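Local coordinates for HMG-CoA Lyase (Bacillus subtilis subsp. subtilis, PDB 1YDO), which belongs to the HMGL-like family of TIM-barrel proteins, folding as parallel strands ringed by helices, with two copies in its assembly, at residues Y141-F146 with G177-A182; L206-T211 with T228-S233; G181-A186 with L216-T221; E106-K111 with C148-D153. All blocks are in the same frame, centred on the assembly; numbering follows the deposited sequence.

All four contacts lie in one TIM barrel, at different depths. Contacts 1, 2 and 3 are buried, and 1 and 2 belong to the parallel sheet: contact 1 joins the turns leaving strands 137-143 and 174-177, while contact 2 pairs strands 204-207 and 229-232. They meet through Tyr141, whose ring packs on His207. Contact 3 shares Gly181 and Ala182 with contact 1 and continues outward to two helices, where proline and asparagine replace the strand ladder and the second subunit comes close. Contact 4, partly buried and about 20 Å from contact 2 between centres, sets a loop against helix 106-110, held by a carboxylate and a water; there Pro149 meets Ile180 and His108 meets Ser143 of contact 1.

Contact 1 (Y141-F146 with G177-A182); sequences YLSTVF and GDTIGA
Phe146 overlaps the start of the loop 177-182, its ring atom CD2 lying 4.0 Å from Asp178 CB and also near Gly177 O, both approached obliquely. Here two neighbouring parallel strands of the TIM barrel, 137-143 and 174-177, run out into their beta-alpha loops. At the strand ends, Gly177 N donates to Leu142 O over 3.1 Å, arriving nearly in line with the carbonyl (C=O...N angle 170°). Beyond that point a side chain joins in. Thr144 N, where the backbone turns out of the strand, donates to Thr179 OG1 over 3.1 Å. A chi1 of -55° puts OG1 of Thr179 opposite its carbonyl carbon and facing the other loop, where it also meets Ser143 CB at 3.5 Å. The hydroxyl of Thr144 bonds to Gly147 O instead. Val145 N makes a further, weak bond to Gly177 O, while its CG2 methyl rests against the same carbonyl. Val145 and the Phe146 ring both border that oxygen.

Phe146 and Asp178 cross at about a right angle, ring and carboxylate planes 73° apart. The carboxylate turns back on its own loop: OD2 receives weak bonds from Gly181 N and Ala182 N, which tie the turn together before helix 185-196. The Phe146 ring also packs on Val188 and Val191 of that helix. Last comes the tip of Ile180, its CD1 methyl 3.8 Å from Phe146 O.

Contact 2 (L206-T211 with T228-S233); sequences LHFHDT and TVFDGS
Leu206 and Phe230 form a parallel beta bridge, their CA atoms 5.0 Å apart, with Leu206 bonded through both its N-H and its C=O: Leu206 N donates to Val229 O, and Asp231 N donates to Leu206 O over 2.9 Å in an almost straight bond of 175°. Phe230 CA adds a CA-H...O contact to the same Leu206 O.

Leu206 and Phe230 leave the same face of the sheet and lie side by side, pointing the same way toward helix 215-225, where both touch Ala222. CD1 and CE1 of the Phe230 ring do the touching: Phe230 CD1 sits 3.8 Å from Leu206 CB, which lies oblique to the ring, and Phe230 CE1 lies equally near the CD1 methyl of Leu206. Two residues further along, Phe208 brings CE2 within 4.3 Å of Phe230 CE1, so these two rings meet edge atom to edge atom.

His207 and Asp231 occupy the other face. Asp231 CB sits over one face of the imidazole, 4.1 Å from its centroid, in a CH-pi contact, and the carboxylate plane stands 72° from the ring. With CG of His207 anti to its N (chi1 -167°), the imidazole presents that face to the methylene. Asp231 takes its polar partners from other strands: OD2 forms a salt bridge with Arg139, while OD1 bonds to Ser175 and weakly to Tyr141. His207 NE2 bonds to Asn249. Adjacent parallel strands joined through helix 215-225 form a beta-alpha-beta unit of a TIM barrel, apolar residues toward the helix and polar ones toward the barrel interior.

Contact 3 (G181-A186 with L216-T221); sequences GAANPA and LANMVT
Two neighbouring outer helices of the TIM barrel meet here, the beginning of helix 185-196 and the loop leading to it lying against helix 215-225. Pro185 and Asn218 come nearest in backbone terms, with CA atoms 4.6 Å apart, and their side chains cross at about a right angle. Asn218 reaches over the loop and gives ND2 to Ala183 O across 3.0 Å. The donor stands above the carbonyl plane, 67° out of it, and therefore does not use an in-plane lone pair. Ala183 O has another partner in the hydroxyl of Thr214. ND2 also rests 4.0 Å from Ala183 CB.

The proline ring fits among three residues of the helix. Its CG lies 4.0 Å from the CB of Ala217, its CD side faces Asn218 OD1, and CB borders the Thr221 hydroxyl. Thr221 keeps OG1 next to its own backbone N (chi1 -60°), which turns the oxygen to the ring and leaves CG2 against Pro185 O. Beyond this interface Pro185 also packs on Val220 of the second subunit, and Asn184 on Gln261 of that subunit.

Between the segments the polar bonding comes down to the Asn218 amide. Pro185 N has no hydrogen to give the nearby OD1, so across this contact the ND2 bond to Ala183 O is probably what sets the turn of the amide.

Contact 4 (E106-K111 with C148-D153); sequences ETHNRK and CPYEKD
Glu151 stretches its carboxylate across to the first turn of helix 106-110, where one oxygen takes two donors from the same residue. Thr107 N gives a nearly straight bond (171°) of 2.9 Å to Glu151 OE1, on the anti side but 32° out of the carboxylate plane, and Thr107 OG1 donates over 2.7 Å to the anti lone pair of Glu151 OE1. The other oxygen is served by solvent: water 1 donates to Glu151 OE2 and accepts from Glu106 N at 2.9 Å, bridging loop and helix. A carboxylate at this end of the helix would probably be favoured by the helix dipole. In Thr107, chi1 of -50° brings the hydroxyl to the amide's side, and both meet one acceptor. The Glu106 carboxylate turns elsewhere, to Thr117.

Within the loop, Cys148 SG accepts from Tyr150 N and Glu151 N, each at 3.2 Å, which fixes the turn that presents Glu151. Cys148 SG also lies 3.8 Å from His108 CB. Lys152 NZ bonds to Pro149 O.

Tyr150 supplies the apolar share. Its CB meets Thr107 CG2 at 3.6 Å, the ring edge comes against His108 CA, and Lys111 CD lies oblique to the ring. On one face of that ring sits Pro149 CG. Two adjacent beta-alpha connections meet here, at the C-terminal end of a TIM barrel, the one after strand 97-103 carrying the short helix 106-110.

Contact 1 (Y141-F146 with G177-A182)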
loop_
_atom_site.group_PDB
_atom_site.type_symbol
_atom_site.label_atom_id
_atom_site.label_comp_id
_atom_site.label_asym_id
_atom_site.label_seq_id
_atom_site.Cartn_x
_atom_site.Cartn_y
_atom_site.Cartn_z
ATOM N N TYR A 141 13.140 -15.735 13.490
ATOM C CA TYR A 141 11.948 -14.956 13.232
ATOM C C TYR A 141 11.498 -14.282 14.509
ATOM O O TYR A 141 10.752 -14.871 15.284
ATOM C CB TYR A 141 10.836 -15.883 12.759
ATOM C CG TYR A 141 10.456 -15.715 11.318
ATOM C CD1 TYR A 141 9.957 -14.503 10.859
ATOM C CD2 TYR A 141 10.585 -16.773 10.411
ATOM C CE1 TYR A 141 9.596 -14.340 9.544
ATOM C CE2 TYR A 141 10.222 -16.622 9.083
ATOM C CZ TYR A 141 9.730 -15.401 8.661
ATOM O OH TYR A 141 9.361 -15.217 7.357
ATOM N N LEU A 142 11.947 -13.060 14.748
ATOM C CA LEU A 142 11.535 -12.359 15.957
ATOM C C LEU A 142 10.226 -11.632 15.638
ATOM O O LEU A 142 10.184 -10.776 14.760
ATOM C CB LEU A 142 12.617 -11.363 16.352
ATOM C CG LEU A 142 12.792 -11.129 17.846
ATOM C CD1 LEU A 142 13.781 -9.995 18.052
ATOM C CD2 LEU A 142 11.465 -10.796 18.491
ATOM N N SER A 143 9.153 -11.963 16.339
ATOM C CA SER A 143 7.894 -11.317 16.043
ATOM C C SER A 143 7.525 -10.269 17.064
ATOM O O SER A 143 8.193 -10.119 18.086
ATOM C CB SER A 143 6.768 -12.339 15.938
ATOM O OG SER A 143 6.586 -13.010 17.159
ATOM N N THR A 144 6.456 -9.539 16.754
ATOM C CA THR A 144 5.916 -8.473 17.583
ATOM C C THR A 144 6.967 -7.418 17.956
ATOM O O THR A 144 6.945 -6.873 19.058
ATOM C CB THR A 144 5.240 -9.074 18.848
ATOM O OG1 THR A 144 4.435 -8.077 19.480
ATOM C CG2 THR A 144 6.266 -9.570 19.829
ATOM N N VAL A 145 7.869 -7.111 17.020
ATOM C CA VAL A 145 8.912 -6.125 17.277
ATOM C C VAL A 145 8.417 -4.694 17.104
ATOM O O VAL A 145 9.024 -3.760 17.621
ATOM C CB VAL A 145 10.141 -6.341 16.361
ATOM C CG1 VAL A 145 10.658 -7.747 16.515
ATOM C CG2 VAL A 145 9.786 -6.073 14.931
ATOM N N PHE A 146 7.310 -4.522 16.389
ATOM C CA PHE A 146 6.744 -3.190 16.167
ATOM C C PHE A 146 5.426 -3.012 16.905
ATOM O O PHE A 146 4.547 -2.285 16.444
ATOM C CB PHE A 146 6.507 -2.951 14.677
ATOM C CG PHE A 146 7.761 -2.788 13.887
ATOM C CD1 PHE A 146 8.528 -1.646 14.022
ATOM C CD2 PHE A 146 8.188 -3.787 13.012
ATOM C CE1 PHE A 146 9.708 -1.499 13.298
ATOM C CE2 PHE A 146 9.373 -3.650 12.280
ATOM C CZ PHE A 146 10.131 -2.505 12.425
ATOM N N GLY A 177 9.587 -8.809 12.486
ATOM C CA GLY A 177 8.279 -8.706 11.892
ATOM C C GLY A 177 7.264 -7.803 12.560
ATOM O O GLY A 177 7.330 -7.508 13.755
ATOM N N ASP A 178 6.304 -7.367 11.748
ATOM C CA ASP A 178 5.214 -6.512 12.188
ATOM C C ASP A 178 3.984 -7.398 12.277
ATOM O O ASP A 178 3.176 -7.453 11.359
ATOM C CB ASP A 178 4.968 -5.404 11.167
ATOM C CG ASP A 178 3.903 -4.418 11.625
ATOM O OD1 ASP A 178 3.474 -3.577 10.807
ATOM O OD2 ASP A 178 3.501 -4.485 12.810
ATOM N N THR A 179 3.850 -8.093 13.390
ATOM C CA THR A 179 2.733 -8.988 13.564
ATOM C C THR A 179 1.374 -8.309 13.423
ATOM O O THR A 179 0.638 -8.576 12.466
ATOM C CB THR A 179 2.820 -9.696 14.917
ATOM O OG1 THR A 179 4.085 -10.352 15.014
ATOM C CG2 THR A 179 1.720 -10.721 15.057
ATOM N N ILE A 180 1.032 -7.430 14.362
ATOM C CA ILE A 180 -0.268 -6.771 14.321
ATOM C C ILE A 180 -0.417 -5.966 13.041
ATOM O O ILE A 180 -1.527 -5.774 12.557
ATOM C CB ILE A 180 -0.484 -5.854 15.568
ATOM C CG1 ILE A 180 0.265 -4.530 15.406
ATOM C CG2 ILE A 180 0.011 -6.557 16.820
ATOM C CD1 ILE A 180 1.781 -4.677 15.296
ATOM N N GLY A 181 0.710 -5.523 12.490
ATOM C CA GLY A 181 0.689 -4.735 11.267
ATOM C C GLY A 181 0.475 -3.252 11.525
ATOM O O GLY A 181 -0.090 -2.545 10.691
ATOM N N ALA A 182 0.928 -2.777 12.679
ATOM C CA ALA A 182 0.754 -1.371 13.026
ATOM C C ALA A 182 2.078 -0.617 13.110
ATOM O O ALA A 182 2.386 -0.001 14.130
ATOM C CB ALA A 182 -0.006 -1.254 14.344
#

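Contact 2 (L206-T211 with T228-S233)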
loop_
_atom_site.group_PDB
_atom_site.type_symbol
_atom_site.label_atom_id
_atom_site.label_comp_id
_atom_site.label_asym_id
_atom_site.label_seq_id
_atom_site.Cartn_x
_atom_site.Cartn_y
_atom_site.Cartn_z
ATOM N N LEU A 206 13.150 -8.009 6.975
ATOM C CA LEU A 206 11.906 -7.442 7.439
ATOM C C LEU A 206 10.674 -8.173 6.925
ATOM O O LEU A 206 10.560 -8.472 5.743
ATOM C CB LEU A 206 11.830 -5.965 7.071
ATOM C CG LEU A 206 12.714 -5.079 7.927
ATOM C CD1 LEU A 206 12.562 -3.646 7.459
ATOM C CD2 LEU A 206 12.344 -5.198 9.393
ATOM N N HIS A 207 9.757 -8.468 7.841
ATOM C CA HIS A 207 8.531 -9.146 7.504
ATOM C C HIS A 207 7.386 -8.203 7.876
ATOM O O HIS A 207 6.965 -8.173 9.024
ATOM C CB HIS A 207 8.426 -10.442 8.300
ATOM C CG HIS A 207 7.343 -11.371 7.812
ATOM N ND1 HIS A 207 7.106 -12.600 8.383
ATOM C CD2 HIS A 207 6.448 -11.246 6.800
ATOM C CE1 HIS A 207 6.109 -13.201 7.743
ATOM N NE2 HIS A 207 5.692 -12.404 6.782
ATOM N N PHE A 208 6.907 -7.418 6.917
ATOM C CA PHE A 208 5.813 -6.500 7.179
ATOM C C PHE A 208 4.439 -7.081 6.834
ATOM O O PHE A 208 4.294 -7.885 5.906
ATOM C CB PHE A 208 6.006 -5.212 6.387
ATOM C CG PHE A 208 7.129 -4.363 6.886
ATOM C CD1 PHE A 208 7.125 -3.872 8.192
ATOM C CD2 PHE A 208 8.204 -4.061 6.055
ATOM C CE1 PHE A 208 8.177 -3.095 8.667
ATOM C CE2 PHE A 208 9.261 -3.287 6.512
ATOM C CZ PHE A 208 9.250 -2.800 7.825
ATOM N N HIS A 209 3.425 -6.661 7.585
ATOM C CA HIS A 209 2.045 -7.090 7.345
ATOM C C HIS A 209 1.258 -5.842 6.950
ATOM O O HIS A 209 1.138 -4.921 7.753
ATOM C CB HIS A 209 1.446 -7.700 8.620
ATOM C CG HIS A 209 1.809 -9.136 8.835
ATOM N ND1 HIS A 209 1.469 -9.825 9.972
ATOM C CD2 HIS A 209 2.488 -10.008 8.047
ATOM C CE1 HIS A 209 1.926 -11.068 9.885
ATOM N NE2 HIS A 209 2.545 -11.200 8.728
ATOM N N ASP A 210 0.721 -5.773 5.736
ATOM C CA ASP A 210 -0.012 -4.554 5.429
ATOM C C ASP A 210 -1.479 -4.641 5.787
ATOM O O ASP A 210 -2.352 -4.352 4.974
ATOM C CB ASP A 210 0.166 -4.106 3.967
ATOM C CG ASP A 210 -0.469 -5.045 2.988
ATOM O OD1 ASP A 210 -0.261 -6.265 3.147
ATOM O OD2 ASP A 210 -1.159 -4.570 2.053
ATOM N N THR A 211 -1.735 -5.050 7.026
ATOM C CA THR A 211 -3.089 -5.119 7.527
ATOM C C THR A 211 -3.633 -3.685 7.478
ATOM O O THR A 211 -4.826 -3.476 7.339
ATOM C CB THR A 211 -3.102 -5.606 8.967
ATOM O OG1 THR A 211 -2.573 -6.935 9.029
ATOM C CG2 THR A 211 -4.511 -5.591 9.516
ATOM N N THR A 228 18.092 -5.046 2.962
ATOM C CA THR A 228 17.966 -5.484 1.581
ATOM C C THR A 228 17.292 -6.848 1.500
ATOM O O THR A 228 17.290 -7.500 0.454
ATOM C CB THR A 228 19.360 -5.560 0.895
ATOM O OG1 THR A 228 20.207 -6.486 1.605
ATOM C CG2 THR A 228 20.033 -4.177 0.887
ATOM N N VAL A 229 16.713 -7.268 2.613
ATOM C CA VAL A 229 16.026 -8.542 2.680
ATOM C C VAL A 229 14.582 -8.336 3.111
ATOM O O VAL A 229 14.304 -7.799 4.186
ATOM C CB VAL A 229 16.716 -9.475 3.693
ATOM C CG1 VAL A 229 16.101 -10.860 3.644
ATOM C CG2 VAL A 229 18.192 -9.531 3.403
ATOM N N PHE A 230 13.652 -8.766 2.276
ATOM C CA PHE A 230 12.256 -8.595 2.628
ATOM C C PHE A 230 11.451 -9.843 2.390
ATOM O O PHE A 230 11.603 -10.514 1.374
ATOM C CB PHE A 230 11.683 -7.430 1.847
ATOM C CG PHE A 230 12.274 -6.109 2.241
ATOM C CD1 PHE A 230 11.783 -5.409 3.340
ATOM C CD2 PHE A 230 13.337 -5.573 1.524
ATOM C CE1 PHE A 230 12.341 -4.181 3.723
ATOM C CE2 PHE A 230 13.904 -4.353 1.893
ATOM C CZ PHE A 230 13.402 -3.653 2.996
ATOM N N ASP A 231 10.595 -10.159 3.349
ATOM C CA ASP A 231 9.749 -11.335 3.266
ATOM C C ASP A 231 8.442 -10.964 2.622
ATOM O O ASP A 231 7.923 -9.874 2.858
ATOM C CB ASP A 231 9.489 -11.879 4.661
ATOM C CG ASP A 231 10.714 -12.526 5.263
ATOM O OD1 ASP A 231 10.671 -12.869 6.462
ATOM O OD2 ASP A 231 11.711 -12.698 4.529
ATOM N N GLY A 232 7.908 -11.875 1.819
ATOM C CA GLY A 232 6.647 -11.621 1.148
ATOM C C GLY A 232 5.793 -12.867 0.996
ATOM O O GLY A 232 6.266 -13.976 1.205
ATOM N N SER A 233 4.531 -12.687 0.632
ATOM C CA SER A 233 3.628 -13.811 0.444
ATOM C C SER A 233 2.935 -13.699 -0.917
ATOM O O SER A 233 2.230 -12.732 -1.177
ATOM C CB SER A 233 2.593 -13.828 1.559
ATOM O OG SER A 233 1.660 -14.866 1.329
#

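Contact 3 (G181-A186 with L216-T221)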
loop_
_atom_site.group_PDB
_atom_site.type_symbol
_atom_site.label_atom_id
_atom_site.label_comp_id
_atom_site.label_asym_id
_atom_site.label_seq_id
_atom_site.Cartn_x
_atom_site.Cartn_y
_atom_site.Cartn_z
ATOM N N GLY A 181 0.710 -5.523 12.490
ATOM C CA GLY A 181 0.689 -4.735 11.267
ATOM C C GLY A 181 0.475 -3.252 11.525
ATOM O O GLY A 181 -0.090 -2.545 10.691
ATOM N N ALA A 182 0.928 -2.777 12.679
ATOM C CA ALA A 182 0.754 -1.371 13.026
ATOM C C ALA A 182 2.078 -0.617 13.110
ATOM O O ALA A 182 2.386 -0.001 14.130
ATOM C CB ALA A 182 -0.006 -1.254 14.344
ATOM N N ALA A 183 2.853 -0.669 12.028
ATOM C CA ALA A 183 4.141 0.013 11.955
ATOM C C ALA A 183 4.036 1.101 10.905
ATOM O O ALA A 183 3.351 0.932 9.901
ATOM C CB ALA A 183 5.236 -0.970 11.574
ATOM N N ASN A 184 4.701 2.223 11.147
ATOM C CA ASN A 184 4.691 3.336 10.206
ATOM C C ASN A 184 6.132 3.673 9.854
ATOM O O ASN A 184 7.051 3.368 10.617
ATOM C CB ASN A 184 4.035 4.566 10.823
ATOM C CG ASN A 184 4.633 4.917 12.143
ATOM O OD1 ASN A 184 4.163 4.453 13.176
ATOM N ND2 ASN A 184 5.694 5.716 12.125
ATOM N N PRO A 185 6.344 4.316 8.696
ATOM C CA PRO A 185 7.673 4.700 8.220
ATOM C C PRO A 185 8.481 5.432 9.259
ATOM O O PRO A 185 9.705 5.426 9.235
ATOM C CB PRO A 185 7.369 5.574 7.008
ATOM C CG PRO A 185 6.085 4.983 6.498
ATOM C CD PRO A 185 5.303 4.778 7.765
ATOM N N ALA A 186 7.797 6.073 10.186
ATOM C CA ALA A 186 8.518 6.804 11.214
ATOM C C ALA A 186 9.052 5.820 12.246
ATOM O O ALA A 186 10.189 5.935 12.688
ATOM C CB ALA A 186 7.604 7.817 11.878
ATOM N N LEU A 216 4.391 -1.597 2.001
ATOM C CA LEU A 216 5.305 -1.065 1.015
ATOM C C LEU A 216 5.902 0.259 1.466
ATOM O O LEU A 216 7.067 0.538 1.200
ATOM C CB LEU A 216 4.582 -0.925 -0.318
ATOM C CG LEU A 216 4.718 -2.091 -1.299
ATOM C CD1 LEU A 216 4.431 -3.403 -0.635
ATOM C CD2 LEU A 216 3.778 -1.855 -2.450
ATOM N N ALA A 217 5.103 1.061 2.161
ATOM C CA ALA A 217 5.552 2.351 2.674
ATOM C C ALA A 217 6.680 2.131 3.660
ATOM O O ALA A 217 7.718 2.779 3.602
ATOM C CB ALA A 217 4.412 3.064 3.352
ATOM N N ASN A 218 6.467 1.216 4.582
ATOM C CA ASN A 218 7.500 0.914 5.543
ATOM C C ASN A 218 8.702 0.347 4.816
ATOM O O ASN A 218 9.840 0.560 5.208
ATOM C CB ASN A 218 6.996 -0.092 6.580
ATOM C CG ASN A 218 5.843 0.451 7.399
ATOM O OD1 ASN A 218 5.846 1.618 7.786
ATOM N ND2 ASN A 218 4.859 -0.393 7.674
HETATM N N MSE A 219 8.460 -0.372 3.738
HETATM C CA MSE A 219 9.564 -0.959 3.007
HETATM C C MSE A 219 10.485 0.098 2.422
HETATM O O MSE A 219 11.702 -0.069 2.419
HETATM C CB MSE A 219 9.029 -1.815 1.899
HETATM C CG MSE A 219 9.988 -2.848 1.481
HETATM SE SE MSE A 219 8.941 -4.157 0.600
HETATM C CE MSE A 219 7.865 -4.799 2.102
ATOM N N VAL A 220 9.900 1.178 1.917
ATOM C CA VAL A 220 10.699 2.235 1.343
ATOM C C VAL A 220 11.630 2.798 2.400
ATOM O O VAL A 220 12.826 2.951 2.159
ATOM C CB VAL A 220 9.823 3.360 0.780
ATOM C CG1 VAL A 220 10.691 4.556 0.411
ATOM C CG2 VAL A 220 9.073 2.861 -0.444
ATOM N N THR A 221 11.082 3.101 3.571
ATOM C CA THR A 221 11.890 3.628 4.670
ATOM C C THR A 221 13.041 2.662 4.966
ATOM O O THR A 221 14.181 3.080 5.133
ATOM C CB THR A 221 11.042 3.805 5.935
ATOM O OG1 THR A 221 9.974 4.711 5.660
ATOM C CG2 THR A 221 11.885 4.361 7.072
#

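Contact 4 (E106-K111 with C148-D153)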
loop_
_atom_site.group_PDB
_atom_site.type_symbol
_atom_site.label_atom_id
_atom_site.label_comp_id
_atom_site.label_asym_id
_atom_site.label_seq_id
_atom_site.Cartn_x
_atom_site.Cartn_y
_atom_site.Cartn_z
ATOM N N GLU A 106 6.619 -10.639 25.882
ATOM C CA GLU A 106 6.483 -11.783 26.779
ATOM C C GLU A 106 5.078 -12.369 26.656
ATOM O O GLU A 106 4.909 -13.570 26.458
ATOM C CB GLU A 106 6.728 -11.347 28.228
ATOM C CG GLU A 106 6.992 -12.502 29.194
ATOM C CD GLU A 106 8.431 -12.967 29.166
ATOM O OE1 GLU A 106 8.690 -14.131 29.566
ATOM O OE2 GLU A 106 9.309 -12.167 28.759
ATOM N N THR A 107 4.074 -11.499 26.766
ATOM C CA THR A 107 2.677 -11.917 26.691
ATOM C C THR A 107 2.365 -12.664 25.401
ATOM O O THR A 107 1.738 -13.721 25.428
ATOM C CB THR A 107 1.736 -10.708 26.807
ATOM O OG1 THR A 107 2.115 -9.927 27.946
ATOM C CG2 THR A 107 0.291 -11.168 26.976
ATOM N N HIS A 108 2.803 -12.110 24.275
ATOM C CA HIS A 108 2.568 -12.733 22.981
ATOM C C HIS A 108 3.258 -14.085 22.897
ATOM O O HIS A 108 2.689 -15.061 22.419
ATOM C CB HIS A 108 3.082 -11.847 21.842
ATOM C CG HIS A 108 2.815 -12.409 20.478
ATOM N ND1 HIS A 108 1.535 -12.588 19.985
ATOM C CD2 HIS A 108 3.648 -12.833 19.506
ATOM C CE1 HIS A 108 1.601 -13.093 18.771
ATOM N NE2 HIS A 108 2.871 -13.253 18.452
ATOM N N ASN A 109 4.497 -14.127 23.357
ATOM C CA ASN A 109 5.268 -15.356 23.318
ATOM C C ASN A 109 4.583 -16.428 24.158
ATOM O O ASN A 109 4.246 -17.513 23.669
ATOM C CB ASN A 109 6.679 -15.101 23.853
ATOM C CG ASN A 109 7.671 -16.140 23.392
ATOM O OD1 ASN A 109 8.505 -16.602 24.168
ATOM N ND2 ASN A 109 7.602 -16.505 22.118
ATOM N N ARG A 110 4.374 -16.115 25.430
ATOM C CA ARG A 110 3.733 -17.056 26.341
ATOM C C ARG A 110 2.348 -17.470 25.847
ATOM O O ARG A 110 1.885 -18.575 26.131
ATOM C CB ARG A 110 3.639 -16.446 27.748
ATOM C CG ARG A 110 2.860 -17.295 28.752
ATOM C CD ARG A 110 3.478 -17.225 30.143
ATOM N NE ARG A 110 4.747 -17.943 30.220
ATOM C CZ ARG A 110 4.883 -19.248 29.999
ATOM N NH1 ARG A 110 6.078 -19.823 30.093
ATOM N NH2 ARG A 110 3.823 -19.984 29.683
ATOM N N LYS A 111 1.691 -16.592 25.096
ATOM C CA LYS A 111 0.361 -16.902 24.585
ATOM C C LYS A 111 0.429 -17.182 23.092
ATOM O O LYS A 111 -0.253 -16.537 22.298
ATOM C CB LYS A 111 -0.597 -15.733 24.862
ATOM C CG LYS A 111 -2.075 -16.091 24.723
ATOM C CD LYS A 111 -2.963 -14.975 25.247
ATOM C CE LYS A 111 -4.431 -15.392 25.255
ATOM N NZ LYS A 111 -5.365 -14.309 25.700
ATOM N N CYS A 148 2.764 -5.068 20.150
ATOM C CA CYS A 148 2.105 -6.317 20.502
ATOM C C CYS A 148 0.591 -6.177 20.556
ATOM O O CYS A 148 0.067 -5.142 20.950
ATOM C CB CYS A 148 2.618 -6.799 21.865
ATOM S SG CYS A 148 1.865 -8.345 22.472
ATOM N N PRO A 149 -0.133 -7.227 20.158
ATOM C CA PRO A 149 -1.593 -7.155 20.198
ATOM C C PRO A 149 -2.110 -7.151 21.647
ATOM O O PRO A 149 -3.250 -6.759 21.927
ATOM C CB PRO A 149 -2.013 -8.409 19.427
ATOM C CG PRO A 149 -0.922 -9.372 19.735
ATOM C CD PRO A 149 0.316 -8.512 19.591
ATOM N N TYR A 150 -1.248 -7.581 22.563
ATOM C CA TYR A 150 -1.587 -7.658 23.975
ATOM C C TYR A 150 -0.904 -6.557 24.785
ATOM O O TYR A 150 -1.568 -5.773 25.466
ATOM C CB TYR A 150 -1.176 -9.021 24.525
ATOM C CG TYR A 150 -1.752 -10.199 23.761
ATOM C CD1 TYR A 150 -0.935 -11.251 23.360
ATOM C CD2 TYR A 150 -3.120 -10.284 23.489
ATOM C CE1 TYR A 150 -1.453 -12.358 22.719
ATOM C CE2 TYR A 150 -3.656 -11.391 22.845
ATOM C CZ TYR A 150 -2.808 -12.426 22.467
ATOM O OH TYR A 150 -3.323 -13.550 21.873
ATOM N N GLU A 151 0.419 -6.496 24.708
ATOM C CA GLU A 151 1.163 -5.488 25.447
ATOM C C GLU A 151 1.144 -4.152 24.730
ATOM O O GLU A 151 1.641 -3.155 25.242
ATOM C CB GLU A 151 2.608 -5.934 25.649
ATOM C CG GLU A 151 2.741 -7.230 26.401
ATOM C CD GLU A 151 4.167 -7.527 26.790
ATOM O OE1 GLU A 151 4.418 -8.631 27.311
ATOM O OE2 GLU A 151 5.036 -6.657 26.582
ATOM N N LYS A 152 0.564 -4.144 23.537
ATOM C CA LYS A 152 0.480 -2.937 22.723
ATOM C C LYS A 152 1.858 -2.371 22.389
ATOM O O LYS A 152 2.397 -2.627 21.314
ATOM C CB LYS A 152 -0.355 -1.873 23.431
ATOM C CG LYS A 152 -1.305 -1.127 22.508
ATOM C CD LYS A 152 -2.309 -2.075 21.863
ATOM C CE LYS A 152 -3.153 -2.812 22.913
ATOM N NZ LYS A 152 -4.070 -3.846 22.325
ATOM N N ASP A 153 2.432 -1.602 23.304
ATOM C CA ASP A 153 3.743 -1.017 23.056
ATOM C C ASP A 153 4.866 -1.997 23.406
ATOM O O ASP A 153 4.743 -2.790 24.340
ATOM C CB ASP A 153 3.899 0.263 23.878
ATOM C CG ASP A 153 4.847 1.247 23.240
ATOM O OD1 ASP A 153 4.360 2.098 22.460
ATOM O OD2 ASP A 153 6.071 1.159 23.506
HETATM O O HOH W 1 7.334 -7.916 26.713
#